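Local coordinates for protein NADPH-quinone reductase (Pediococcus pentosaceus ATCC 25745, PDB 3HA2) that probably binds FMN and transfers electrons from NAD(P)H to quinones, at residues Asn16-Phe21 / Val31-Leu36; Glu43-Leu48 / Lys71-Thr76. All blocks are in the same frame, centred on the assembly; numbering follows the deposited sequence.

Interaction 1: Asn16-Phe21 / Val31-Leu36; sequences NTQPFF and VTWHPL. With SO4 (sulfate ion), chain C.
Trp33 reaches from strand 31-35 to the start of helix 18-25, where its six-membered ring meets Gln18 and the backbone of Phe21. Strand 3-7, this helix and strand 31-35 form the first beta-alpha-beta unit of the flavodoxin-like fold, so the contact closes the helix onto the second strand of its own unit. With CG anti to the backbone N (chi1 176°), the indole extends away from its strand and spans a gap of 9.5 Å between the CA atoms of Phe21 and Trp33. Its outer corner does the touching. Trp33 CH2 lies 3.7 Å from Gln18 O, and Trp33 CZ3 lies 4.0 Å from Phe21 C, which approaches the ring obliquely. Phe21 adds its CB, while its phenyl ring turns off toward helix 150-165 and stands edge-to-face with Tyr160. The Gln18 side chain, bent at chi2, crosses the tryptophan at about a right angle, yet its amide plane is tilted only 19° from the indole plane. No hydrogen bond joins the two segments; they meet by van der Waals packing. Just before the helix, the loop holds a sulfate, probably from the crystallisation liquor, with help from Ser15. In flavodoxin-like proteins the loop after the first strand binds the FMN phosphate, so the sulfate probably marks that place. Asn16 N donates to sulfate O2, and the Thr17 hydroxyl OG1 donates to sulfate O1 over 2.7 Å.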
ATOM      1  N   ASN A  16       1.665  10.866  19.821  1.00 36.48           N
ATOM      2  CA  ASN A  16       2.224  10.675  21.167  1.00 35.89           C
ATOM      3  C   ASN A  16       3.390   9.677  21.180  1.00 35.16           C
ATOM      4  O   ASN A  16       4.154   9.620  22.139  1.00 34.96           O
ATOM      5  CB  ASN A  16       1.145  10.207  22.158  1.00 36.11           C
ATOM      6  CG  ASN A  16       0.221  11.324  22.602  1.00 36.68           C
ATOM      7  OD1 ASN A  16      -1.001  11.188  22.542  1.00 39.02           O
ATOM      8  ND2 ASN A  16       0.797  12.432  23.047  1.00 36.25           N
ATOM      9  N   THR A  17       3.516   8.889  20.123  1.00 34.09           N
ATOM     10  CA  THR A  17       4.544   7.849  20.068  1.00 34.15           C
ATOM     11  C   THR A  17       5.859   8.355  19.483  1.00 33.68           C
ATOM     12  O   THR A  17       6.938   8.035  19.986  1.00 33.29           O
ATOM     13  CB  THR A  17       4.102   6.655  19.216  1.00 34.11           C
ATOM     14  OG1 THR A  17       3.886   7.095  17.869  1.00 34.85           O
ATOM     15  CG2 THR A  17       2.834   6.040  19.755  1.00 34.96           C
ATOM     16  N   GLN A  18       5.759   9.151  18.419  1.00 33.11           N
ATOM     17  CA  GLN A  18       6.936   9.588  17.666  1.00 32.34           C
ATOM     18  C   GLN A  18       7.978  10.427  18.419  1.00 32.17           C
ATOM     19  O   GLN A  18       9.179  10.230  18.195  1.00 31.95           O
ATOM     20  CB  GLN A  18       6.513  10.232  16.341  1.00 32.06           C
ATOM     21  CG  GLN A  18       5.832   9.227  15.431  1.00 32.36           C
ATOM     22  CD  GLN A  18       6.669   7.980  15.259  1.00 34.57           C
ATOM     23  OE1 GLN A  18       7.665   7.997  14.549  1.00 32.42           O
ATOM     24  NE2 GLN A  18       6.278   6.890  15.934  1.00 34.54           N
ATOM     25  N   PRO A  19       7.549  11.324  19.343  1.00 32.06           N
ATOM     26  CA  PRO A  19       8.592  11.979  20.125  1.00 31.69           C
ATOM     27  C   PRO A  19       9.517  11.015  20.876  1.00 31.09           C
ATOM     28  O   PRO A  19      10.687  11.346  21.089  1.00 30.74           O
ATOM     29  CB  PRO A  19       7.806  12.850  21.117  1.00 31.98           C
ATOM     30  CG  PRO A  19       6.487  13.069  20.455  1.00 32.22           C
ATOM     31  CD  PRO A  19       6.205  11.804  19.728  1.00 32.18           C
ATOM     32  N   PHE A  20       9.004   9.851  21.284  1.00 30.52           N
ATOM     33  CA  PHE A  20       9.827   8.856  21.998  1.00 30.02           C
ATOM     34  C   PHE A  20      10.957   8.374  21.087  1.00 28.83           C
ATOM     35  O   PHE A  20      12.093   8.204  21.524  1.00 27.32           O
ATOM     36  CB  PHE A  20       9.002   7.626  22.411  1.00 31.08           C
ATOM     37  CG  PHE A  20       8.089   7.843  23.588  1.00 32.79           C
ATOM     38  CD1 PHE A  20       8.519   7.554  24.879  1.00 35.29           C
ATOM     39  CD2 PHE A  20       6.775   8.269  23.398  1.00 34.33           C
ATOM     40  CE1 PHE A  20       7.674   7.729  25.980  1.00 35.95           C
ATOM     41  CE2 PHE A  20       5.917   8.439  24.487  1.00 34.13           C
ATOM     42  CZ  PHE A  20       6.370   8.171  25.783  1.00 35.38           C
ATOM     43  N   PHE A  21      10.610   8.117  19.828  1.00 27.73           N
ATOM     44  CA  PHE A  21      11.549   7.585  18.842  1.00 27.35           C
ATOM     45  C   PHE A  21      12.559   8.656  18.413  1.00 26.92           C
ATOM     46  O   PHE A  21      13.755   8.389  18.294  1.00 25.82           O
ATOM     47  CB  PHE A  21      10.774   6.990  17.663  1.00 27.76           C
ATOM     48  CG  PHE A  21      10.078   5.696  18.009  1.00 28.31           C
ATOM     49  CD1 PHE A  21      10.675   4.480  17.717  1.00 29.82           C
ATOM     50  CD2 PHE A  21       8.862   5.696  18.690  1.00 31.51           C
ATOM     51  CE1 PHE A  21      10.067   3.275  18.064  1.00 29.99           C
ATOM     52  CE2 PHE A  21       8.243   4.499  19.044  1.00 30.91           C
ATOM     53  CZ  PHE A  21       8.848   3.287  18.724  1.00 31.28           C
ATOM     54  N   VAL A  31      22.511   9.719  12.209  1.00 22.67           N
ATOM     55  CA  VAL A  31      21.088   9.428  11.968  1.00 22.27           C
ATOM     56  C   VAL A  31      20.322  10.720  11.679  1.00 22.51           C
ATOM     57  O   VAL A  31      20.393  11.669  12.465  1.00 21.89           O
ATOM     58  CB  VAL A  31      20.431   8.717  13.174  1.00 22.64           C
ATOM     59  CG1 VAL A  31      18.966   8.493  12.905  1.00 22.62           C
ATOM     60  CG2 VAL A  31      21.103   7.383  13.451  1.00 21.85           C
ATOM     61  N   THR A  32      19.609  10.749  10.549  1.00 22.18           N
ATOM     62  CA  THR A  32      18.824  11.912  10.118  1.00 22.17           C
ATOM     63  C   THR A  32      17.336  11.626  10.297  1.00 22.67           C
ATOM     64  O   THR A  32      16.780  10.712   9.657  1.00 22.54           O
ATOM     65  CB  THR A  32      19.127  12.293   8.626  1.00 22.54           C
ATOM     66  OG1 THR A  32      20.497  12.682   8.498  1.00 22.15           O
ATOM     67  CG2 THR A  32      18.250  13.470   8.133  1.00 22.51           C
ATOM     68  N   TRP A  33      16.706  12.384  11.196  1.00 22.29           N
ATOM     69  CA  TRP A  33      15.272  12.280  11.432  1.00 22.79           C
ATOM     70  C   TRP A  33      14.546  13.186  10.422  1.00 22.79           C
ATOM     71  O   TRP A  33      14.643  14.410  10.494  1.00 22.79           O
ATOM     72  CB  TRP A  33      14.976  12.673  12.890  1.00 23.27           C
ATOM     73  CG  TRP A  33      13.527  12.720  13.279  1.00 23.27           C
ATOM     74  CD1 TRP A  33      12.703  13.819  13.248  1.00 24.48           C
ATOM     75  CD2 TRP A  33      12.738  11.638  13.786  1.00 23.35           C
ATOM     76  NE1 TRP A  33      11.443  13.476  13.690  1.00 23.90           N
ATOM     77  CE2 TRP A  33      11.438  12.147  14.031  1.00 24.19           C
ATOM     78  CE3 TRP A  33      12.998  10.282  14.049  1.00 24.04           C
ATOM     79  CZ2 TRP A  33      10.395  11.348  14.528  1.00 24.13           C
ATOM     80  CZ3 TRP A  33      11.965   9.487  14.544  1.00 24.40           C
ATOM     81  CH2 TRP A  33      10.672  10.027  14.778  1.00 24.91           C
ATOM     82  N   HIS A  34      13.842  12.573   9.476  1.00 22.64           N
ATOM     83  CA  HIS A  34      13.287  13.303   8.334  1.00 22.83           C
ATOM     84  C   HIS A  34      11.780  13.152   8.224  1.00 23.43           C
ATOM     85  O   HIS A  34      11.292  12.211   7.586  1.00 23.15           O
ATOM     86  CB  HIS A  34      13.949  12.884   7.022  1.00 22.40           C
ATOM     87  CG  HIS A  34      13.527  13.721   5.851  1.00 22.66           C
ATOM     88  ND1 HIS A  34      13.810  15.069   5.760  1.00 21.75           N
ATOM     89  CD2 HIS A  34      12.816  13.410   4.741  1.00 23.55           C
ATOM     90  CE1 HIS A  34      13.310  15.548   4.633  1.00 22.47           C
ATOM     91  NE2 HIS A  34      12.707  14.562   3.993  1.00 22.21           N
ATOM     92  N   PRO A  35      11.034  14.075   8.852  1.00 23.50           N
ATOM     93  CA  PRO A  35       9.582  14.044   8.662  1.00 24.63           C
ATOM     94  C   PRO A  35       9.167  14.226   7.204  1.00 25.28           C
ATOM     95  O   PRO A  35       9.705  15.084   6.492  1.00 25.70           O
ATOM     96  CB  PRO A  35       9.085  15.213   9.520  1.00 25.05           C
ATOM     97  CG  PRO A  35      10.165  15.433  10.525  1.00 24.48           C
ATOM     98  CD  PRO A  35      11.443  15.143   9.777  1.00 24.22           C
ATOM     99  N   LEU A  36       8.240  13.387   6.766  1.00 25.38           N
ATOM    100  CA  LEU A  36       7.657  13.508   5.452  1.00 26.35           C
ATOM    101  C   LEU A  36       6.543  14.550   5.507  1.00 26.14           C
ATOM    102  O   LEU A  36       5.565  14.411   6.262  1.00 25.85           O
ATOM    103  CB  LEU A  36       7.148  12.131   5.009  1.00 26.61           C
ATOM    104  CG  LEU A  36       6.509  11.909   3.651  1.00 29.27           C
ATOM    105  CD1 LEU A  36       7.366  12.489   2.536  1.00 32.24           C
ATOM    106  CD2 LEU A  36       6.306  10.398   3.452  1.00 28.50           C
TER
HETATM  107  S   SO4 C 178       0.236   7.894  17.656  1.00 60.96           S
HETATM  108  O1  SO4 C 178       1.559   8.350  17.243  1.00 61.30           O
HETATM  109  O2  SO4 C 178      -0.073   8.460  18.966  1.00 61.26           O
HETATM  110  O3  SO4 C 178      -0.762   8.353  16.694  1.00 61.85           O
HETATM  111  O4  SO4 C 178       0.230   6.438  17.706  1.00 60.30           O

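Interaction 2: Glu43-Leu48 / Lys71-Thr76; sequences EQEQSL and KQWMDT
Helices 42-50 and 68-77 come closest, within these segments, at Glu45 and Trp73, whose CA atoms are 8.7 Å apart; only these two side chains touch across that gap, while Leu49 and Val42 of helix 42-50 also pack on helix 68-77. Trp73's chi1 is fully extended (-179°), which swings the indole out from its helix and presents the pyrrole edge to Glu45. The glutamate bends at chi2, bringing its carboxylate round to that edge. Trp73 NE1 donates to Glu45 OE1 over 2.8 Å, with an angle of 156° at the hydrogen. The acceptor lies close to the indole plane, but the N-H meets OE1 from above the carboxylate, whose plane stands 76° from the ring. Glu45 CG also packs against the same edge, 3.6 Å from Trp73 NE1. The other oxygen, OE2, is hydrogen-bonded to His34, so this buried carboxylate is held through both oxygens, which limits its rotation; a protonated His34 would probably help stabilise its negative charge. Phe40 packs edge-to-face with Trp73. Farther round helix 68-77, Lys71 NZ makes a salt bridge of 2.7 Å to the syn side of Asp75 OD1, and both residues also bond to backbone atoms of the second subunit. The arrangement is helix-helix packing on one side of the central parallel sheet of a flavodoxin-like alpha/beta fold, with helix 68-77 also contributing to the dimer interface.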
ATOM      1  N   GLU A  43      13.532  16.309  -5.712  1.00 22.52           N
ATOM      2  CA  GLU A  43      14.991  16.494  -5.773  1.00 24.13           C
ATOM      3  C   GLU A  43      15.658  16.456  -4.390  1.00 23.36           C
ATOM      4  O   GLU A  43      16.682  15.790  -4.220  1.00 23.31           O
ATOM      5  CB  GLU A  43      15.338  17.777  -6.539  1.00 24.23           C
ATOM      6  CG  GLU A  43      16.838  17.998  -6.755  1.00 27.40           C
ATOM      7  CD  GLU A  43      17.146  19.259  -7.547  1.00 28.55           C
ATOM      8  OE1 GLU A  43      16.223  20.084  -7.792  1.00 34.31           O
ATOM      9  OE2 GLU A  43      18.330  19.441  -7.933  1.00 34.47           O
ATOM     10  N   GLN A  44      15.083  17.153  -3.410  1.00 23.01           N
ATOM     11  CA  GLN A  44      15.604  17.125  -2.038  1.00 23.43           C
ATOM     12  C   GLN A  44      15.510  15.735  -1.417  1.00 22.65           C
ATOM     13  O   GLN A  44      16.456  15.300  -0.759  1.00 22.20           O
ATOM     14  CB  GLN A  44      14.957  18.187  -1.133  1.00 24.11           C
ATOM     15  CG  GLN A  44      15.112  17.949   0.407  1.00 28.09           C
ATOM     16  CD  GLN A  44      16.542  18.093   0.993  1.00 34.04           C
ATOM     17  OE1 GLN A  44      17.540  17.589   0.441  1.00 34.74           O
ATOM     18  NE2 GLN A  44      16.626  18.748   2.159  1.00 35.23           N
ATOM     19  N   GLU A  45      14.384  15.047  -1.627  1.00 21.40           N
ATOM     20  CA  GLU A  45      14.216  13.685  -1.134  1.00 21.01           C
ATOM     21  C   GLU A  45      15.223  12.730  -1.787  1.00 20.87           C
ATOM     22  O   GLU A  45      15.841  11.892  -1.104  1.00 20.57           O
ATOM     23  CB  GLU A  45      12.775  13.190  -1.356  1.00 20.84           C
ATOM     24  CG  GLU A  45      11.691  14.026  -0.641  1.00 20.66           C
ATOM     25  CD  GLU A  45      11.789  13.971   0.888  1.00 22.61           C
ATOM     26  OE1 GLU A  45      12.056  12.875   1.432  1.00 21.92           O
ATOM     27  OE2 GLU A  45      11.585  15.027   1.543  1.00 23.28           O
ATOM     28  N   GLN A  46      15.401  12.858  -3.104  1.00 20.60           N
ATOM     29  CA  GLN A  46      16.392  12.030  -3.803  1.00 20.54           C
ATOM     30  C   GLN A  46      17.795  12.311  -3.291  1.00 20.92           C
ATOM     31  O   GLN A  46      18.592  11.386  -3.113  1.00 20.42           O
ATOM     32  CB  GLN A  46      16.311  12.237  -5.318  1.00 21.13           C
ATOM     33  CG  GLN A  46      15.136  11.477  -5.918  1.00 20.26           C
ATOM     34  CD  GLN A  46      14.986  11.702  -7.409  1.00 22.63           C
ATOM     35  OE1 GLN A  46      15.739  12.457  -8.003  1.00 20.64           O
ATOM     36  NE2 GLN A  46      13.981  11.068  -8.011  1.00 22.45           N
ATOM     37  N   SER A  47      18.084  13.588  -3.040  1.00 21.35           N
ATOM     38  CA  SER A  47      19.373  13.977  -2.486  1.00 22.37           C
ATOM     39  C   SER A  47      19.638  13.291  -1.151  1.00 22.03           C
ATOM     40  O   SER A  47      20.735  12.786  -0.924  1.00 21.74           O
ATOM     41  CB  SER A  47      19.469  15.482  -2.304  1.00 23.04           C
ATOM     42  OG  SER A  47      20.778  15.807  -1.872  1.00 26.21           O
ATOM     43  N   LEU A  48      18.640  13.287  -0.270  1.00 21.39           N
ATOM     44  CA  LEU A  48      18.798  12.642   1.039  1.00 21.36           C
ATOM     45  C   LEU A  48      19.034  11.143   0.902  1.00 21.85           C
ATOM     46  O   LEU A  48      19.878  10.572   1.596  1.00 22.13           O
ATOM     47  CB  LEU A  48      17.581  12.918   1.927  1.00 21.91           C
ATOM     48  CG  LEU A  48      17.432  14.357   2.430  1.00 22.36           C
ATOM     49  CD1 LEU A  48      16.108  14.485   3.184  1.00 22.04           C
ATOM     50  CD2 LEU A  48      18.601  14.742   3.345  1.00 23.01           C
ATOM     51  N   LYS A  71       2.979   6.430   0.487  1.00 24.25           N
ATOM     52  CA  LYS A  71       2.782   5.821  -0.819  1.00 24.03           C
ATOM     53  C   LYS A  71       3.006   6.878  -1.902  1.00 24.03           C
ATOM     54  O   LYS A  71       3.599   6.590  -2.939  1.00 23.91           O
ATOM     55  CB  LYS A  71       1.372   5.239  -0.943  1.00 25.61           C
ATOM     56  CG  LYS A  71       1.168   4.436  -2.210  1.00 26.38           C
ATOM     57  CD  LYS A  71       2.019   3.157  -2.151  1.00 28.54           C
ATOM     58  CE  LYS A  71       2.799   2.919  -3.432  1.00 30.21           C
ATOM     59  NZ  LYS A  71       1.962   2.786  -4.665  1.00 26.11           N
ATOM     60  N   GLN A  72       2.549   8.108  -1.649  1.00 23.46           N
ATOM     61  CA  GLN A  72       2.797   9.202  -2.593  1.00 23.75           C
ATOM     62  C   GLN A  72       4.296   9.458  -2.786  1.00 23.68           C
ATOM     63  O   GLN A  72       4.751   9.685  -3.901  1.00 22.42           O
ATOM     64  CB  GLN A  72       2.091  10.491  -2.177  1.00 24.39           C
ATOM     65  CG  GLN A  72       2.113  11.592  -3.265  1.00 26.10           C
ATOM     66  CD  GLN A  72       1.327  11.182  -4.503  1.00 29.59           C
ATOM     67  OE1 GLN A  72       1.871  10.599  -5.440  1.00 32.00           O
ATOM     68  NE2 GLN A  72       0.025  11.424  -4.477  1.00 32.95           N
ATOM     69  N   TRP A  73       5.054   9.414  -1.693  1.00 22.80           N
ATOM     70  CA  TRP A  73       6.514   9.603  -1.753  1.00 22.85           C
ATOM     71  C   TRP A  73       7.149   8.484  -2.567  1.00 23.18           C
ATOM     72  O   TRP A  73       8.009   8.735  -3.412  1.00 23.27           O
ATOM     73  CB  TRP A  73       7.035   9.639  -0.314  1.00 22.61           C
ATOM     74  CG  TRP A  73       8.509   9.839  -0.080  1.00 22.69           C
ATOM     75  CD1 TRP A  73       9.171  11.024   0.091  1.00 22.82           C
ATOM     76  CD2 TRP A  73       9.464   8.808   0.144  1.00 20.95           C
ATOM     77  NE1 TRP A  73      10.504  10.785   0.363  1.00 22.36           N
ATOM     78  CE2 TRP A  73      10.710   9.432   0.382  1.00 21.69           C
ATOM     79  CE3 TRP A  73       9.400   7.407   0.102  1.00 24.15           C
ATOM     80  CZ2 TRP A  73      11.882   8.703   0.623  1.00 21.62           C
ATOM     81  CZ3 TRP A  73      10.577   6.674   0.366  1.00 23.48           C
ATOM     82  CH2 TRP A  73      11.797   7.337   0.610  1.00 22.76           C
HETATM   83  N   MSE A  74       6.697   7.251  -2.349  1.00 23.35           N
HETATM   84  CA  MSE A  74       7.192   6.112  -3.119  1.00 24.95           C
HETATM   85  C   MSE A  74       6.905   6.321  -4.611  1.00 25.06           C
HETATM   86  O   MSE A  74       7.786   6.142  -5.443  1.00 25.26           O
HETATM   87  CB  MSE A  74       6.545   4.798  -2.644  1.00 25.04           C
HETATM   88  CG  MSE A  74       6.887   4.407  -1.222  1.00 27.41           C
HETATM   89 SE   MSE A  74       8.709   3.688  -1.144  1.00 39.68          SE
HETATM   90  CE  MSE A  74       8.497   2.170  -2.354  1.00 33.03           C
ATOM     91  N   ASP A  75       5.667   6.722  -4.928  1.00 25.40           N
ATOM     92  CA  ASP A  75       5.199   6.871  -6.319  1.00 25.51           C
ATOM     93  C   ASP A  75       5.946   7.978  -7.075  1.00 25.42           C
ATOM     94  O   ASP A  75       6.112   7.902  -8.298  1.00 25.22           O
ATOM     95  CB  ASP A  75       3.686   7.183  -6.346  1.00 25.83           C
ATOM     96  CG  ASP A  75       2.795   6.001  -5.911  1.00 28.66           C
ATOM     97  OD1 ASP A  75       3.299   4.878  -5.745  1.00 32.36           O
ATOM     98  OD2 ASP A  75       1.570   6.223  -5.743  1.00 33.22           O
ATOM     99  N   THR A  76       6.374   9.012  -6.357  1.00 24.41           N
ATOM    100  CA  THR A  76       6.873  10.237  -6.982  1.00 24.60           C
ATOM    101  C   THR A  76       8.399  10.384  -6.875  1.00 24.03           C
ATOM    102  O   THR A  76       9.056  10.823  -7.816  1.00 23.69           O
ATOM    103  CB  THR A  76       6.154  11.478  -6.378  1.00 25.57           C
ATOM    104  OG1 THR A  76       4.726  11.283  -6.431  1.00 27.65           O
ATOM    105  CG2 THR A  76       6.467  12.708  -7.166  1.00 26.19           C
TER

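In the fold
Both contacts are buried and each depends on a tryptophan, but they use it differently. Interaction 1 joins a helix to edge strand 31-35 and is mainly van der Waals, with no hydrogen bond between the segments; interaction 2 joins two helices through a buried hydrogen bond to a carboxylate. They lie on opposite faces of the sheet, the helix 18-25 side and the helix 42-50/68-77 side, with centres about 18 Å apart. The segment 31-36 serves both: Trp33 faces helix 18-25, while His34 is shared with interaction 2 and Leu36 CD1 packs 3.4 Å from Trp73 CD1. Only interaction 2 borders the second subunit; interaction 1 lies beside a sulfate site instead.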